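Uncharacterized protein, cytosolic disulfide reductase DsbM (Pseudomonas aeruginosa PAO1, PDB 5HFI) probably acts as a cytosolic oxidoreductase of the DsbA-like thioredoxin family that reduces disulfides and can form a mixed disulfide with glutathione. Local coordinates at residues D14-W19 against A91-A96. Sequence-based numbering, arbitrary orientation.
Sequences DPLCGW and AVFDSA. With GSH (glutathione), chain B.
In the thioredoxin fold, the loop between strand 8-13 and the active-site helix carries the first cysteine of the CxxC motif, and here its residues Asp14 and Leu16 pack against Phe93, Asp94 and Ser95, just before helix 96-109. One hydrogen bond joins the segments: Ser95 OG donates to Asp14 OD1 at 2.7 Å, meeting the syn lone pair of that oxygen. On its anti side, 35° out of the carboxylate plane, the same oxygen takes Leu16 N at 3.0 Å, which closes an Asx turn. Two donors thus grip OD1, while Met45 N, from the glutathione pocket, bonds to OD2; together they should fix the rotation of the buried carboxylate. The backbone here makes a type I turn, with Cys17 N bonded to Asp14 O at 3.0 Å, and Cys17 takes the N-cap position. Leu16 supplies the apolar half of the contact. With CG beside its backbone N (chi1 -69°), its branches reach the other segment: CD1 lies 3.5 Å from Asp94 N and 4.0 Å from Phe93 CB, and CD2 sits over the rim of one Phe93 ring face. Beyond the turn, glutathione CA1 lies over one face of the Trp19 ring, 3.6 Å from CG, and Cys17 SG is joined to glutathione SG2 by a 2.0 Å mixed disulfide.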
loop_
_atom_site.group_PDB
_atom_site.type_symbol
_atom_site.label_atom_id
_atom_site.label_comp_id
_atom_site.label_asym_id
_atom_site.label_seq_id
_atom_site.Cartn_x
_atom_site.Cartn_y
_atom_site.Cartn_z
ATOM N N ASP A 14 0.836 -0.186 -4.474
ATOM C CA ASP A 14 -0.192 -1.181 -4.709
ATOM C C ASP A 14 -0.183 -2.135 -3.525
ATOM O O ASP A 14 0.902 -2.579 -3.106
ATOM C CB ASP A 14 0.003 -1.965 -5.999
ATOM C CG ASP A 14 -1.180 -2.841 -6.316
ATOM O OD1 ASP A 14 -1.188 -4.014 -5.880
ATOM O OD2 ASP A 14 -2.120 -2.336 -6.966
ATOM N N PRO A 15 -1.346 -2.472 -2.972
ATOM C CA PRO A 15 -1.368 -3.319 -1.770
ATOM C C PRO A 15 -0.763 -4.702 -1.965
ATOM O O PRO A 15 -0.327 -5.307 -0.980
ATOM C CB PRO A 15 -2.861 -3.410 -1.417
ATOM C CG PRO A 15 -3.526 -2.318 -2.190
ATOM C CD PRO A 15 -2.700 -2.097 -3.413
ATOM N N LEU A 16 -0.706 -5.217 -3.193
ATOM C CA LEU A 16 -0.155 -6.542 -3.447
ATOM C C LEU A 16 1.276 -6.498 -3.967
ATOM O O LEU A 16 1.795 -7.526 -4.421
ATOM C CB LEU A 16 -1.049 -7.307 -4.423
ATOM C CG LEU A 16 -2.403 -7.703 -3.820
ATOM C CD1 LEU A 16 -3.415 -8.033 -4.897
ATOM C CD2 LEU A 16 -2.247 -8.877 -2.879
ATOM N N CYS A 17 1.919 -5.336 -3.917
ATOM C CA CYS A 17 3.311 -5.193 -4.319
ATOM C C CYS A 17 4.201 -5.458 -3.110
ATOM O O CYS A 17 4.114 -4.746 -2.103
ATOM C CB CYS A 17 3.567 -3.799 -4.884
ATOM S SG CYS A 17 5.306 -3.450 -5.202
ATOM N N GLY A 18 5.042 -6.491 -3.206
ATOM C CA GLY A 18 5.897 -6.839 -2.082
ATOM C C GLY A 18 6.837 -5.717 -1.687
ATOM O O GLY A 18 7.104 -5.501 -0.502
ATOM N N TRP A 19 7.352 -4.981 -2.672
ATOM C CA TRP A 19 8.269 -3.896 -2.351
ATOM C C TRP A 19 7.554 -2.738 -1.667
ATOM O O TRP A 19 8.173 -2.012 -0.884
ATOM C CB TRP A 19 8.994 -3.431 -3.612
ATOM C CG TRP A 19 10.106 -4.353 -3.979
ATOM C CD1 TRP A 19 10.156 -5.195 -5.050
ATOM C CD2 TRP A 19 11.324 -4.549 -3.252
ATOM N NE1 TRP A 19 11.339 -5.896 -5.042
ATOM C CE2 TRP A 19 12.073 -5.517 -3.948
ATOM C CE3 TRP A 19 11.856 -3.994 -2.084
ATOM C CZ2 TRP A 19 13.326 -5.942 -3.516
ATOM C CZ3 TRP A 19 13.101 -4.419 -1.654
ATOM C CH2 TRP A 19 13.822 -5.383 -2.369
ATOM N N ALA A 91 -7.670 -18.629 -3.829
ATOM C CA ALA A 91 -7.439 -17.226 -3.525
ATOM C C ALA A 91 -7.133 -16.454 -4.803
ATOM O O ALA A 91 -6.559 -16.993 -5.753
ATOM C CB ALA A 91 -6.292 -17.067 -2.526
ATOM N N VAL A 92 -7.528 -15.183 -4.825
ATOM C CA VAL A 92 -7.320 -14.319 -5.982
ATOM C C VAL A 92 -6.537 -13.090 -5.541
ATOM O O VAL A 92 -6.855 -12.474 -4.517
ATOM C CB VAL A 92 -8.653 -13.927 -6.651
ATOM C CG1 VAL A 92 -9.590 -13.242 -5.663
ATOM C CG2 VAL A 92 -8.405 -13.042 -7.864
ATOM N N PHE A 93 -5.495 -12.755 -6.299
ATOM C CA PHE A 93 -4.726 -11.536 -6.062
ATOM C C PHE A 93 -5.342 -10.437 -6.918
ATOM O O PHE A 93 -5.044 -10.311 -8.108
ATOM C CB PHE A 93 -3.247 -11.747 -6.367
ATOM C CG PHE A 93 -2.486 -12.401 -5.246
ATOM C CD1 PHE A 93 -3.136 -13.200 -4.320
ATOM C CD2 PHE A 93 -1.122 -12.200 -5.107
ATOM C CE1 PHE A 93 -2.440 -13.798 -3.287
ATOM C CE2 PHE A 93 -0.421 -12.795 -4.075
ATOM C CZ PHE A 93 -1.081 -13.595 -3.166
ATOM N N ASP A 94 -6.220 -9.650 -6.302
ATOM C CA ASP A 94 -6.956 -8.573 -6.951
ATOM C C ASP A 94 -6.645 -7.285 -6.206
ATOM O O ASP A 94 -6.966 -7.164 -5.020
ATOM C CB ASP A 94 -8.461 -8.868 -6.933
ATOM C CG ASP A 94 -9.270 -7.905 -7.791
ATOM O OD1 ASP A 94 -10.475 -8.180 -8.013
ATOM O OD2 ASP A 94 -8.711 -6.873 -8.232
ATOM N N SER A 95 -6.026 -6.325 -6.897
ATOM C CA SER A 95 -5.620 -5.087 -6.239
ATOM C C SER A 95 -6.783 -4.133 -6.006
ATOM O O SER A 95 -6.646 -3.189 -5.219
ATOM C CB SER A 95 -4.543 -4.384 -7.066
ATOM O OG SER A 95 -3.346 -5.143 -7.102
ATOM N N ALA A 96 -7.923 -4.358 -6.668
ATOM C CA ALA A 96 -9.005 -3.374 -6.597
ATOM C C ALA A 96 -9.683 -3.351 -5.234
ATOM O O ALA A 96 -9.815 -2.254 -4.659
ATOM C CB ALA A 96 -10.007 -3.611 -7.732
HETATM N N1 GSH B . 11.720 -1.148 -5.618
HETATM C CA1 GSH B . 12.285 -2.397 -6.099
HETATM C C1 GSH B . 13.789 -2.238 -6.313
HETATM O O11 GSH B . 14.336 -2.748 -7.326
HETATM O O12 GSH B . 14.481 -1.599 -5.476
HETATM C CB1 GSH B . 11.619 -2.777 -7.419
HETATM C CG1 GSH B . 10.165 -2.321 -7.381
HETATM C CD1 GSH B . 9.294 -3.256 -8.217
HETATM O OE1 GSH B . 9.791 -3.986 -9.010
HETATM N N2 GSH B . 7.856 -3.252 -8.030
HETATM C CA2 GSH B . 7.017 -4.131 -8.821
HETATM C C2 GSH B . 6.675 -3.406 -10.123
HETATM O O2 GSH B . 6.062 -2.389 -10.094
HETATM C CB2 GSH B . 5.733 -4.462 -8.057
HETATM S SG2 GSH B . 6.085 -4.923 -6.331
HETATM N N3 GSH B . 7.111 -3.950 -11.396
HETATM C CA3 GSH B . 6.796 -3.259 -12.634
HETATM C C3 GSH B . 5.288 -3.274 -12.868
HETATM O O31 GSH B . 4.689 -2.212 -13.179
HETATM O O32 GSH B . 4.645 -4.350 -12.747
#